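Local coordinates for synaptotagmin-1 (Arabidopsis thaliana, PDB 7ATP), which helps keep the plasma membrane intact during freezing and osmotic stress, and uses calcium as a cofactor, this piece being its C2A domain, at residues 28-33 with 79-84; 16-21 with 131-136; 43-48 with 60-65; 73-78 with 92-97. All coordinates share one frame; numbering follows the deposited sequence.

Interaction 1: 28-33 with 79-84; sequences GADPFV and YDWEQV. With CA (calcium ion), chain B; CA (calcium ion), chain C.
D30 and D80 meet at the calcium-binding tip of the C2 beta-sandwich, where antiparallel strands 31-37 and 73-80 run out into loops. The strand end is tight. F32 N bonds Y79 O at 2.8 Å, Y79 N bonds F32 O in return, and W81 N adds a bond to D30 O. Y79 CB sits over one face of the F32 ring, 4.0 Å from its centroid, with W81 N at the ring edge. The F32 and Y79 planes differ by 26°, but the rings are offset, centroids 5.9 Å apart, with little face in common.

The loop end is polar and metal-bound. Its solvent side is W81 and E82, both partly exposed, and the water on each ion. D80 bridges two calcium ions, OD1 at 2.3 Å from the chain B ion and OD2 at 2.5 Å from the chain C ion. D30 OD2, W81 O and E82 OE2 also hold the first ion. E82 uses both its oxygens on the second. D24 serves both, while K23 O and E88 join the second. D30 OD1 binds no metal but accepts from K52 N. D30 N reaches D80 OD1 at 2.7 Å, from 39° above the carboxylate plane.

Interaction 2: 16-21 with 131-136; sequences RAVGLR and KLEVEL
The R16 guanidinium and the E133 carboxylate stand nearly perpendicular, their planes 86° apart. E133 lies at the guanidinium edge, on the NE side. R16 NE makes the salt bridge to E133 OE1 at 2.7 Å. It meets that oxygen from above the carboxylate plane, 51° out of it. E133 OE2 is also at the edge, 3.5 Å from R16 NE. The two chains lie side by side and point the same way. R16 bends at chi3 (90°), which turns NE onto the acid. The other end of the guanidinium has its own partner, as NH2 forms a salt bridge with E57.

Beneath the charges is an antiparallel pairing that joins two strands of one sheet of the C2 beta-sandwich. V18 N bonds K131 O, and K131 N bonds V18 O, both at 2.8 Å. E133 N bonds R16 O. L132 CD1 presses on the same R16 O at 3.2 Å. A17 and L132 share the opposite face of the sheet, which is buried. The chain leaves the strand after V18.

Strand 131-140 is an inner strand of its sheet, with 8-18 on one side and 106-111 on the other. E133 touches T109 of strand 106-111, while V134 and L136 pack on L95 of strand 88-96, which belongs to the other sheet of the sandwich.

Interaction 3: 43-48 with 60-65; sequences PSKKTT and EEFKFS
T48 meets the E60 carboxylate with two donors. T48 N bonds E60 OE1 at 2.8 Å, and T48 OG1 donates to E60 OE2 at 2.7 Å. Both oxygens are met on their syn side and close to the carboxylate plane, so the acid is held in a fork. E60 reaches it on a chain extended beyond CG. T47 OG1 donates to T48 O at 3.0 Å and accepts from V33 N of the neighbouring strand 31-37. T48 O also takes the indole NE1 of W58.

Farther along, K45 NZ donates to K63 O at 2.9 Å. The same ammonium stands over the face of the F64 ring, 4.8 Å from its centroid and 13° off the normal, a cation-pi contact. Bends at chi2 (88°) and chi4 bring it there. On the way, K45 CG passes F62 CD1 at 3.4 Å and K45 CD passes F64 CE2 at 3.6 Å. T47 CG2 touches F62 CE2 from across.

Strands 45-46 and 57-66 are outermost strands of the two sheets of the C2 sandwich. The touching parts run in nearly opposite directions but are joined by side chains, not by backbone pairing. Neither charge is met by an opposite charge across this contact. E60 is gripped by neutral donors, and K45 by a carbonyl and a ring, which would probably help to stabilise both charges at this edge.

Interaction 4: 73-78 with 92-97; sequences VLEFSV and MNVLAL
V73 spreads its two methyls along the partner strand, toward V94 and A96. CG1 is anti to the backbone N (chi1 163°) and V73 CG1 meets V94 CB at 3.6 Å, the side chains crossing at a slant. V73 CG2 points the other way along the strand and touches A96 CB at 4.1 Å. E75 joins the same face more loosely, its CG at 4.4 Å from V94 CG1. At the far end M92 CB lies alongside S77 CA at 3.9 Å, and M92 CB comes to 3.2 Å from F76 O.

On the other face the F76 ring turns its edge to L95, with F76 CE2 at 4.0 Å from L95 CB. L74 and L95 face each other there through their CB atoms. N93 lies on that face too, but its OD1 turns back to accept from V94 N.

The strands form an antiparallel beta hairpin. L74 N bonds L95 O at 2.7 Å and F76 N bonds N93 O at 2.9 Å, each pair with a return bond. Strand 88-96 is outermost in its sheet, and strand 73-80 has 31-37 on its other side. The F76 and L95 side chains reach across the C2 sandwich to L110 of strand 106-111 and V134 of strand 131-140.

In the fold
Interactions 1 and 4 share strand 73-80, which runs from the hairpin near the middle of the domain to the calcium tip. Interaction 1 is buried and metal-centred, while interaction 4 is mostly apolar with a regular backbone ladder. Interaction 2 lies in the other sheet. It meets interaction 4 in the core, where V134 CG1 packs on F76 CE1, yet carries a salt bridge on its outer face. Interaction 3 is the most exposed of the four. It ties the edges of the two sheets through side chains, and touches interaction 1 where F32 CB packs on T48 O. Acids at the tip hold metal as well as accepting N-H bonds, while in interactions 2 and 3 they meet donors across the contact.

Interaction 1: 28-33 with 79-84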
loop_
_atom_site.group_PDB
_atom_site.type_symbol
_atom_site.label_atom_id
_atom_site.label_comp_id
_atom_site.label_asym_id
_atom_site.label_seq_id
_atom_site.Cartn_x
_atom_site.Cartn_y
_atom_site.Cartn_z
ATOM N N GLY A 28 -1.121 -19.541 -6.554
ATOM C CA GLY A 28 -0.196 -18.586 -5.988
ATOM C C GLY A 28 -0.756 -17.901 -4.763
ATOM O O GLY A 28 -0.444 -18.273 -3.625
ATOM N N ALA A 29 -1.585 -16.892 -5.010
ATOM C CA ALA A 29 -2.212 -16.053 -3.999
ATOM C C ALA A 29 -3.195 -15.153 -4.733
ATOM O O ALA A 29 -3.185 -15.063 -5.962
ATOM C CB ALA A 29 -1.186 -15.226 -3.209
ATOM N N ASP A 30 -4.036 -14.476 -3.972
ATOM C CA ASP A 30 -4.999 -13.522 -4.518
ATOM C C ASP A 30 -4.746 -12.194 -3.831
ATOM O O ASP A 30 -5.501 -11.793 -2.940
ATOM C CB ASP A 30 -6.421 -14.031 -4.296
ATOM C CG ASP A 30 -6.569 -15.516 -4.656
ATOM O OD1 ASP A 30 -6.455 -15.847 -5.852
ATOM O OD2 ASP A 30 -6.776 -16.381 -3.761
ATOM N N PRO A 31 -3.660 -11.501 -4.195
ATOM C CA PRO A 31 -3.246 -10.336 -3.417
ATOM C C PRO A 31 -4.186 -9.173 -3.612
ATOM O O PRO A 31 -4.780 -8.992 -4.672
ATOM C CB PRO A 31 -1.850 -10.017 -3.959
ATOM C CG PRO A 31 -1.825 -10.611 -5.294
ATOM C CD PRO A 31 -2.642 -11.868 -5.182
ATOM N N PHE A 32 -4.343 -8.396 -2.544
ATOM C CA PHE A 32 -4.822 -7.029 -2.629
ATOM C C PHE A 32 -4.078 -6.256 -1.562
ATOM O O PHE A 32 -3.422 -6.842 -0.700
ATOM C CB PHE A 32 -6.337 -6.914 -2.457
ATOM C CG PHE A 32 -6.833 -7.340 -1.087
ATOM C CD1 PHE A 32 -7.000 -8.685 -0.779
ATOM C CD2 PHE A 32 -7.172 -6.395 -0.139
ATOM C CE1 PHE A 32 -7.480 -9.074 0.463
ATOM C CE2 PHE A 32 -7.646 -6.775 1.111
ATOM C CZ PHE A 32 -7.791 -8.121 1.415
ATOM N N VAL A 33 -4.147 -4.934 -1.633
ATOM C CA VAL A 33 -3.366 -4.081 -0.746
ATOM C C VAL A 33 -4.301 -3.203 0.068
ATOM O O VAL A 33 -5.237 -2.607 -0.479
ATOM C CB VAL A 33 -2.379 -3.202 -1.534
ATOM C CG1 VAL A 33 -1.488 -2.478 -0.573
ATOM C CG2 VAL A 33 -1.573 -4.043 -2.471
ATOM N N TYR A 79 -2.471 -8.469 1.503
ATOM C CA TYR A 79 -3.233 -9.618 1.956
ATOM C C TYR A 79 -3.581 -10.521 0.785
ATOM O O TYR A 79 -3.714 -10.073 -0.364
ATOM C CB TYR A 79 -4.524 -9.193 2.648
ATOM C CG TYR A 79 -4.358 -8.483 3.968
ATOM C CD1 TYR A 79 -4.242 -9.194 5.153
ATOM C CD2 TYR A 79 -4.383 -7.095 4.039
ATOM C CE1 TYR A 79 -4.119 -8.540 6.379
ATOM C CE2 TYR A 79 -4.268 -6.435 5.249
ATOM C CZ TYR A 79 -4.133 -7.158 6.419
ATOM O OH TYR A 79 -4.015 -6.485 7.623
ATOM N N ASP A 80 -3.745 -11.795 1.099
ATOM C CA ASP A 80 -4.213 -12.805 0.158
ATOM C C ASP A 80 -5.677 -13.124 0.456
ATOM O O ASP A 80 -5.998 -13.740 1.478
ATOM C CB ASP A 80 -3.332 -14.037 0.245
ATOM C CG ASP A 80 -3.994 -15.275 -0.339
ATOM O OD1 ASP A 80 -4.637 -15.189 -1.403
ATOM O OD2 ASP A 80 -3.828 -16.343 0.263
ATOM N N TRP A 81 -6.562 -12.704 -0.438
ATOM C CA TRP A 81 -7.984 -12.934 -0.247
ATOM C C TRP A 81 -8.253 -14.432 -0.185
ATOM O O TRP A 81 -7.647 -15.211 -0.917
ATOM C CB TRP A 81 -8.756 -12.284 -1.393
ATOM C CG TRP A 81 -10.246 -12.604 -1.527
ATOM C CD1 TRP A 81 -11.291 -11.879 -1.027
ATOM C CD2 TRP A 81 -10.827 -13.657 -2.304
ATOM N NE1 TRP A 81 -12.486 -12.434 -1.439
ATOM C CE2 TRP A 81 -12.223 -13.524 -2.223
ATOM C CE3 TRP A 81 -10.302 -14.674 -3.083
ATOM C CZ2 TRP A 81 -13.103 -14.415 -2.847
ATOM C CZ3 TRP A 81 -11.183 -15.547 -3.729
ATOM C CH2 TRP A 81 -12.561 -15.410 -3.596
ATOM N N GLU A 82 -9.138 -14.842 0.708
ATOM C CA GLU A 82 -9.488 -16.247 0.818
ATOM C C GLU A 82 -10.937 -16.459 0.431
ATOM O O GLU A 82 -11.800 -15.601 0.668
ATOM C CB GLU A 82 -9.243 -16.787 2.224
ATOM C CG GLU A 82 -7.803 -16.603 2.699
ATOM C CD GLU A 82 -6.805 -17.422 1.887
ATOM O OE1 GLU A 82 -6.090 -18.257 2.493
ATOM O OE2 GLU A 82 -6.747 -17.248 0.648
ATOM N N GLN A 83 -11.190 -17.615 -0.181
ATOM C CA GLN A 83 -12.559 -17.950 -0.516
ATOM C C GLN A 83 -13.358 -18.212 0.734
ATOM O O GLN A 83 -14.567 -17.989 0.753
ATOM C CB GLN A 83 -12.586 -19.142 -1.447
ATOM C CG GLN A 83 -11.862 -18.817 -2.714
ATOM C CD GLN A 83 -12.159 -19.798 -3.790
ATOM O OE1 GLN A 83 -12.600 -20.913 -3.497
ATOM N NE2 GLN A 83 -11.941 -19.394 -5.059
ATOM N N VAL A 84 -12.700 -18.635 1.799
ATOM C CA VAL A 84 -13.378 -18.905 3.051
ATOM C C VAL A 84 -12.571 -18.286 4.172
ATOM O O VAL A 84 -11.351 -18.477 4.249
ATOM C CB VAL A 84 -13.574 -20.409 3.272
ATOM C CG1 VAL A 84 -14.177 -20.648 4.636
ATOM C CG2 VAL A 84 -14.469 -20.962 2.180
HETATM CA CA CA B . -6.028 -17.067 -1.587
HETATM CA CA CA C . -4.339 -18.596 1.119
HETATM O O HOH W 1 -7.680 -18.525 -2.075
HETATM O O HOH W 2 -5.036 -20.837 1.442
#

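Interaction 2: 16-21 with 131-136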
loop_
_atom_site.group_PDB
_atom_site.type_symbol
_atom_site.label_atom_id
_atom_site.label_comp_id
_atom_site.label_asym_id
_atom_site.label_seq_id
_atom_site.Cartn_x
_atom_site.Cartn_y
_atom_site.Cartn_z
ATOM N N ARG A 16 2.402 -1.935 -8.520
ATOM C CA ARG A 16 2.421 -3.377 -8.657
ATOM C C ARG A 16 3.072 -3.967 -7.423
ATOM O O ARG A 16 3.630 -3.261 -6.585
ATOM C CB ARG A 16 3.184 -3.822 -9.898
ATOM C CG ARG A 16 4.690 -3.921 -9.676
ATOM C CD ARG A 16 5.462 -4.099 -10.991
ATOM N NE ARG A 16 5.859 -2.822 -11.584
ATOM C CZ ARG A 16 5.258 -2.257 -12.630
ATOM N NH1 ARG A 16 5.685 -1.085 -13.101
ATOM N NH2 ARG A 16 4.230 -2.863 -13.208
ATOM N N ALA A 17 2.996 -5.278 -7.324
ATOM C CA ALA A 17 3.791 -6.022 -6.374
ATOM C C ALA A 17 4.583 -7.028 -7.177
ATOM O O ALA A 17 4.177 -7.407 -8.275
ATOM C CB ALA A 17 2.931 -6.714 -5.336
ATOM N N VAL A 18 5.740 -7.421 -6.655
ATOM C CA VAL A 18 6.656 -8.289 -7.384
ATOM C C VAL A 18 7.231 -9.293 -6.412
ATOM O O VAL A 18 7.706 -8.914 -5.337
ATOM C CB VAL A 18 7.788 -7.496 -8.063
ATOM C CG1 VAL A 18 8.817 -8.440 -8.625
ATOM C CG2 VAL A 18 7.239 -6.630 -9.165
ATOM N N GLY A 19 7.168 -10.570 -6.771
ATOM C CA GLY A 19 7.784 -11.609 -5.970
ATOM C C GLY A 19 7.025 -12.006 -4.728
ATOM O O GLY A 19 7.637 -12.278 -3.690
ATOM N N LEU A 20 5.703 -12.053 -4.794
ATOM C CA LEU A 20 4.972 -12.439 -3.603
ATOM C C LEU A 20 5.150 -13.920 -3.338
ATOM O O LEU A 20 5.520 -14.694 -4.223
ATOM C CB LEU A 20 3.498 -12.117 -3.746
ATOM C CG LEU A 20 3.349 -10.620 -3.829
ATOM C CD1 LEU A 20 2.053 -10.311 -4.469
ATOM C CD2 LEU A 20 3.403 -10.091 -2.433
ATOM N N ARG A 21 4.875 -14.304 -2.096
ATOM C CA ARG A 21 5.012 -15.690 -1.686
ATOM C C ARG A 21 3.765 -16.475 -2.046
ATOM O O ARG A 21 2.657 -15.941 -2.052
ATOM C CB ARG A 21 5.251 -15.781 -0.184
ATOM C CG ARG A 21 6.684 -15.562 0.203
ATOM C CD ARG A 21 7.530 -16.734 -0.249
ATOM N NE ARG A 21 8.812 -16.769 0.443
ATOM C CZ ARG A 21 9.711 -17.736 0.299
ATOM N NH1 ARG A 21 9.468 -18.753 -0.516
ATOM N NH2 ARG A 21 10.852 -17.685 0.971
ATOM N N LYS A 131 8.120 -7.300 -3.144
ATOM C CA LYS A 131 8.234 -5.852 -3.173
ATOM C C LYS A 131 6.901 -5.246 -3.576
ATOM O O LYS A 131 6.139 -5.831 -4.347
ATOM C CB LYS A 131 9.326 -5.372 -4.168
ATOM C CG LYS A 131 10.745 -5.875 -3.886
ATOM C CD LYS A 131 11.636 -5.837 -5.143
ATOM C CE LYS A 131 13.059 -6.304 -4.819
ATOM N NZ LYS A 131 13.894 -6.567 -6.028
ATOM N N LEU A 132 6.640 -4.052 -3.066
ATOM C CA LEU A 132 5.468 -3.278 -3.445
ATOM C C LEU A 132 5.941 -1.928 -3.957
ATOM O O LEU A 132 6.570 -1.172 -3.213
ATOM C CB LEU A 132 4.526 -3.105 -2.258
ATOM C CG LEU A 132 3.316 -2.232 -2.552
ATOM C CD1 LEU A 132 2.456 -2.921 -3.582
ATOM C CD2 LEU A 132 2.525 -1.926 -1.282
ATOM N N GLU A 133 5.655 -1.632 -5.222
ATOM C CA GLU A 133 6.001 -0.342 -5.812
ATOM C C GLU A 133 4.825 0.611 -5.667
ATOM O O GLU A 133 3.698 0.272 -6.032
ATOM C CB GLU A 133 6.353 -0.491 -7.291
ATOM C CG GLU A 133 7.537 -1.414 -7.591
ATOM C CD GLU A 133 7.766 -1.635 -9.095
ATOM O OE1 GLU A 133 7.054 -1.005 -9.919
ATOM O OE2 GLU A 133 8.656 -2.446 -9.455
ATOM N N VAL A 134 5.079 1.795 -5.131
ATOM C CA VAL A 134 4.043 2.807 -5.006
ATOM C C VAL A 134 4.592 4.120 -5.538
ATOM O O VAL A 134 5.802 4.306 -5.645
ATOM C CB VAL A 134 3.570 2.964 -3.553
ATOM C CG1 VAL A 134 2.836 1.716 -3.094
ATOM C CG2 VAL A 134 4.753 3.192 -2.663
ATOM N N GLU A 135 3.683 5.025 -5.903
ATOM C CA GLU A 135 4.000 6.406 -6.257
ATOM C C GLU A 135 3.189 7.334 -5.376
ATOM O O GLU A 135 2.022 7.059 -5.074
ATOM C CB GLU A 135 3.679 6.755 -7.716
ATOM C CG GLU A 135 4.655 6.242 -8.753
ATOM C CD GLU A 135 4.128 6.416 -10.171
ATOM O OE1 GLU A 135 3.497 7.466 -10.450
ATOM O OE2 GLU A 135 4.329 5.497 -11.000
ATOM N N LEU A 136 3.811 8.431 -4.973
ATOM C CA LEU A 136 3.164 9.442 -4.165
ATOM C C LEU A 136 3.291 10.800 -4.832
ATOM O O LEU A 136 4.313 11.113 -5.444
ATOM C CB LEU A 136 3.778 9.512 -2.783
ATOM C CG LEU A 136 3.152 8.580 -1.765
ATOM C CD1 LEU A 136 3.414 7.134 -2.103
ATOM C CD2 LEU A 136 3.750 8.916 -0.435
#

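Interaction 3: 43-48 with 60-65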
loop_
_atom_site.group_PDB
_atom_site.type_symbol
_atom_site.label_atom_id
_atom_site.label_comp_id
_atom_site.label_asym_id
_atom_site.label_seq_id
_atom_site.Cartn_x
_atom_site.Cartn_y
_atom_site.Cartn_z
ATOM N N PRO A 43 -12.035 4.794 6.991
ATOM C CA PRO A 43 -11.821 3.414 6.535
ATOM C C PRO A 43 -10.584 3.333 5.659
ATOM O O PRO A 43 -10.358 4.188 4.800
ATOM C CB PRO A 43 -13.095 3.097 5.743
ATOM C CG PRO A 43 -14.130 3.957 6.339
ATOM C CD PRO A 43 -13.438 5.213 6.823
ATOM N N SER A 44 -9.768 2.314 5.897
ATOM C CA SER A 44 -8.605 2.124 5.054
ATOM C C SER A 44 -9.042 1.873 3.613
ATOM O O SER A 44 -10.199 1.544 3.328
ATOM C CB SER A 44 -7.756 0.972 5.578
ATOM O OG SER A 44 -8.545 -0.195 5.745
ATOM N N LYS A 45 -8.111 2.047 2.692
ATOM C CA LYS A 45 -8.396 1.771 1.295
ATOM C C LYS A 45 -7.873 0.389 0.919
ATOM O O LYS A 45 -6.922 -0.119 1.514
ATOM C CB LYS A 45 -7.792 2.843 0.394
ATOM C CG LYS A 45 -8.709 4.073 0.171
ATOM C CD LYS A 45 -8.535 5.151 1.223
ATOM C CE LYS A 45 -9.399 6.391 0.913
ATOM N NZ LYS A 45 -9.082 7.094 -0.383
ATOM N N LYS A 46 -8.528 -0.225 -0.059
ATOM C CA LYS A 46 -8.139 -1.531 -0.560
ATOM C C LYS A 46 -8.160 -1.519 -2.080
ATOM O O LYS A 46 -9.094 -1.001 -2.698
ATOM C CB LYS A 46 -9.077 -2.659 -0.055
ATOM C CG LYS A 46 -9.122 -2.843 1.473
ATOM C CD LYS A 46 -10.339 -3.701 1.851
ATOM C CE LYS A 46 -10.522 -3.883 3.367
ATOM N NZ LYS A 46 -11.241 -5.186 3.648
ATOM N N THR A 47 -7.135 -2.102 -2.679
ATOM C CA THR A 47 -7.154 -2.257 -4.112
ATOM C C THR A 47 -8.038 -3.426 -4.494
ATOM O O THR A 47 -8.487 -4.224 -3.652
ATOM C CB THR A 47 -5.777 -2.565 -4.630
ATOM O OG1 THR A 47 -5.382 -3.823 -4.066
ATOM C CG2 THR A 47 -4.798 -1.490 -4.196
ATOM N N THR A 48 -8.250 -3.537 -5.793
ATOM C CA THR A 48 -8.845 -4.740 -6.347
ATOM C C THR A 48 -8.034 -5.974 -5.958
ATOM O O THR A 48 -6.853 -5.881 -5.610
ATOM C CB THR A 48 -8.930 -4.584 -7.839
ATOM O OG1 THR A 48 -9.568 -3.345 -8.102
ATOM C CG2 THR A 48 -9.761 -5.661 -8.428
ATOM N N GLU A 60 -3.530 1.507 -9.249
ATOM C CA GLU A 60 -4.740 2.029 -8.647
ATOM C C GLU A 60 -4.393 3.226 -7.788
ATOM O O GLU A 60 -3.402 3.215 -7.060
ATOM C CB GLU A 60 -5.483 0.943 -7.847
ATOM C CG GLU A 60 -6.091 -0.086 -8.812
ATOM C CD GLU A 60 -6.942 -1.203 -8.179
ATOM O OE1 GLU A 60 -7.333 -1.134 -7.000
ATOM O OE2 GLU A 60 -7.255 -2.145 -8.929
ATOM N N GLU A 61 -5.196 4.275 -7.910
ATOM C CA GLU A 61 -4.898 5.556 -7.284
ATOM C C GLU A 61 -5.877 5.832 -6.157
ATOM O O GLU A 61 -7.089 5.683 -6.333
ATOM C CB GLU A 61 -4.966 6.696 -8.304
ATOM C CG GLU A 61 -4.353 6.356 -9.640
ATOM C CD GLU A 61 -4.213 7.583 -10.521
ATOM O OE1 GLU A 61 -5.064 7.770 -11.418
ATOM O OE2 GLU A 61 -3.266 8.373 -10.294
ATOM N N PHE A 62 -5.354 6.253 -5.019
ATOM C CA PHE A 62 -6.164 6.663 -3.888
ATOM C C PHE A 62 -5.667 8.027 -3.434
ATOM O O PHE A 62 -4.573 8.450 -3.803
ATOM C CB PHE A 62 -6.082 5.637 -2.760
ATOM C CG PHE A 62 -6.401 4.246 -3.219
ATOM C CD1 PHE A 62 -7.681 3.742 -3.091
ATOM C CD2 PHE A 62 -5.437 3.475 -3.846
ATOM C CE1 PHE A 62 -8.004 2.447 -3.557
ATOM C CE2 PHE A 62 -5.732 2.200 -4.313
ATOM C CZ PHE A 62 -7.026 1.673 -4.166
ATOM N N LYS A 63 -6.483 8.717 -2.642
ATOM C CA LYS A 63 -6.115 10.012 -2.100
ATOM C C LYS A 63 -6.497 10.071 -0.634
ATOM O O LYS A 63 -7.503 9.491 -0.214
ATOM C CB LYS A 63 -6.781 11.177 -2.868
ATOM C CG LYS A 63 -8.234 11.422 -2.502
ATOM C CD LYS A 63 -8.752 12.681 -3.155
ATOM C CE LYS A 63 -8.419 12.678 -4.630
ATOM N NZ LYS A 63 -9.641 12.815 -5.460
ATOM N N PHE A 64 -5.686 10.802 0.133
ATOM C CA PHE A 64 -5.810 10.881 1.577
ATOM C C PHE A 64 -5.725 12.323 2.054
ATOM O O PHE A 64 -4.849 13.077 1.620
ATOM C CB PHE A 64 -4.707 10.089 2.261
ATOM C CG PHE A 64 -4.748 8.646 1.971
ATOM C CD1 PHE A 64 -4.074 8.129 0.886
ATOM C CD2 PHE A 64 -5.464 7.792 2.792
ATOM C CE1 PHE A 64 -4.111 6.790 0.631
ATOM C CE2 PHE A 64 -5.505 6.450 2.541
ATOM C CZ PHE A 64 -4.833 5.944 1.462
ATOM N N SER A 65 -6.610 12.676 2.991
ATOM C CA SER A 65 -6.595 13.988 3.633
ATOM C C SER A 65 -5.427 14.065 4.602
ATOM O O SER A 65 -5.429 13.393 5.640
ATOM C CB SER A 65 -7.911 14.232 4.362
ATOM O OG SER A 65 -8.660 15.244 3.720
#

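Interaction 4: 73-78 with 92-97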
loop_
_atom_site.group_PDB
_atom_site.type_symbol
_atom_site.label_atom_id
_atom_site.label_comp_id
_atom_site.label_asym_id
_atom_site.label_seq_id
_atom_site.Cartn_x
_atom_site.Cartn_y
_atom_site.Cartn_z
ATOM N N VAL A 73 2.106 8.819 8.582
ATOM C CA VAL A 73 2.836 7.774 7.877
ATOM C C VAL A 73 1.827 6.876 7.174
ATOM O O VAL A 73 0.761 6.579 7.720
ATOM C CB VAL A 73 3.710 6.968 8.854
ATOM C CG1 VAL A 73 4.144 5.650 8.243
ATOM C CG2 VAL A 73 4.909 7.787 9.271
ATOM N N LEU A 74 2.161 6.443 5.961
ATOM C CA LEU A 74 1.316 5.525 5.209
ATOM C C LEU A 74 1.647 4.080 5.553
ATOM O O LEU A 74 2.819 3.702 5.594
ATOM C CB LEU A 74 1.487 5.749 3.714
ATOM C CG LEU A 74 0.577 6.855 3.215
ATOM C CD1 LEU A 74 0.733 7.009 1.721
ATOM C CD2 LEU A 74 -0.867 6.583 3.587
ATOM N N GLU A 75 0.613 3.278 5.784
ATOM C CA GLU A 75 0.749 1.861 6.088
ATOM C C GLU A 75 0.178 1.061 4.920
ATOM O O GLU A 75 -1.003 1.205 4.588
ATOM C CB GLU A 75 0.020 1.529 7.391
ATOM C CG GLU A 75 0.274 2.535 8.523
ATOM C CD GLU A 75 -0.755 2.453 9.664
ATOM O OE1 GLU A 75 -1.838 1.858 9.453
ATOM O OE2 GLU A 75 -0.485 2.989 10.774
ATOM N N PHE A 76 1.016 0.247 4.281
ATOM C CA PHE A 76 0.615 -0.623 3.177
ATOM C C PHE A 76 0.643 -2.061 3.661
ATOM O O PHE A 76 1.694 -2.545 4.085
ATOM C CB PHE A 76 1.552 -0.484 1.981
ATOM C CG PHE A 76 1.559 0.883 1.369
ATOM C CD1 PHE A 76 0.776 1.162 0.266
ATOM C CD2 PHE A 76 2.349 1.880 1.894
ATOM C CE1 PHE A 76 0.758 2.389 -0.285
ATOM C CE2 PHE A 76 2.347 3.133 1.333
ATOM C CZ PHE A 76 1.553 3.394 0.239
ATOM N N SER A 77 -0.493 -2.747 3.589
ATOM C CA SER A 77 -0.587 -4.142 4.015
ATOM C C SER A 77 -1.042 -4.987 2.838
ATOM O O SER A 77 -2.071 -4.687 2.223
ATOM C CB SER A 77 -1.570 -4.304 5.173
ATOM O OG SER A 77 -1.375 -3.280 6.122
ATOM N N VAL A 78 -0.284 -6.030 2.519
ATOM C CA VAL A 78 -0.616 -6.913 1.410
ATOM C C VAL A 78 -1.255 -8.172 1.964
ATOM O O VAL A 78 -0.640 -8.878 2.773
ATOM C CB VAL A 78 0.614 -7.269 0.576
ATOM C CG1 VAL A 78 0.190 -8.158 -0.574
ATOM C CG2 VAL A 78 1.262 -6.031 0.085
ATOM N N MET A 92 3.783 -6.348 5.070
ATOM C CA MET A 92 3.400 -4.953 5.114
ATOM C C MET A 92 4.660 -4.108 5.106
ATOM O O MET A 92 5.781 -4.622 5.158
ATOM C CB MET A 92 2.528 -4.667 6.339
ATOM C CG MET A 92 3.101 -5.151 7.655
ATOM S SD MET A 92 4.284 -3.996 8.372
ATOM C CE MET A 92 3.306 -2.494 8.368
ATOM N N ASN A 93 4.466 -2.798 5.015
ATOM C CA ASN A 93 5.528 -1.832 5.240
ATOM C C ASN A 93 4.873 -0.480 5.462
ATOM O O ASN A 93 3.671 -0.309 5.240
ATOM C CB ASN A 93 6.509 -1.774 4.080
ATOM C CG ASN A 93 7.858 -1.296 4.511
ATOM O OD1 ASN A 93 8.035 -0.849 5.645
ATOM N ND2 ASN A 93 8.827 -1.379 3.614
ATOM N N VAL A 94 5.677 0.474 5.918
ATOM C CA VAL A 94 5.211 1.837 6.103
ATOM C C VAL A 94 6.015 2.747 5.193
ATOM O O VAL A 94 7.087 2.386 4.702
ATOM C CB VAL A 94 5.322 2.316 7.558
ATOM C CG1 VAL A 94 4.497 1.421 8.458
ATOM C CG2 VAL A 94 6.766 2.338 7.979
ATOM N N LEU A 95 5.478 3.946 4.979
ATOM C CA LEU A 95 6.144 4.962 4.174
ATOM C C LEU A 95 5.829 6.318 4.786
ATOM O O LEU A 95 4.656 6.680 4.917
ATOM C CB LEU A 95 5.689 4.891 2.720
ATOM C CG LEU A 95 6.459 5.750 1.720
ATOM C CD1 LEU A 95 7.963 5.647 1.953
ATOM C CD2 LEU A 95 6.098 5.339 0.296
ATOM N N ALA A 96 6.873 7.053 5.171
ATOM C CA ALA A 96 6.708 8.305 5.898
ATOM C C ALA A 96 6.386 9.435 4.936
ATOM O O ALA A 96 7.006 9.556 3.875
ATOM C CB ALA A 96 7.974 8.632 6.688
ATOM N N LEU A 97 5.421 10.272 5.315
ATOM C CA LEU A 97 5.051 11.408 4.480
ATOM C C LEU A 97 6.101 12.524 4.479
ATOM O O LEU A 97 6.004 13.452 3.664
ATOM C CB LEU A 97 3.688 11.948 4.922
ATOM C CG LEU A 97 2.459 11.140 4.479
ATOM C CD1 LEU A 97 1.159 11.701 5.046
ATOM C CD2 LEU A 97 2.385 11.092 2.968
#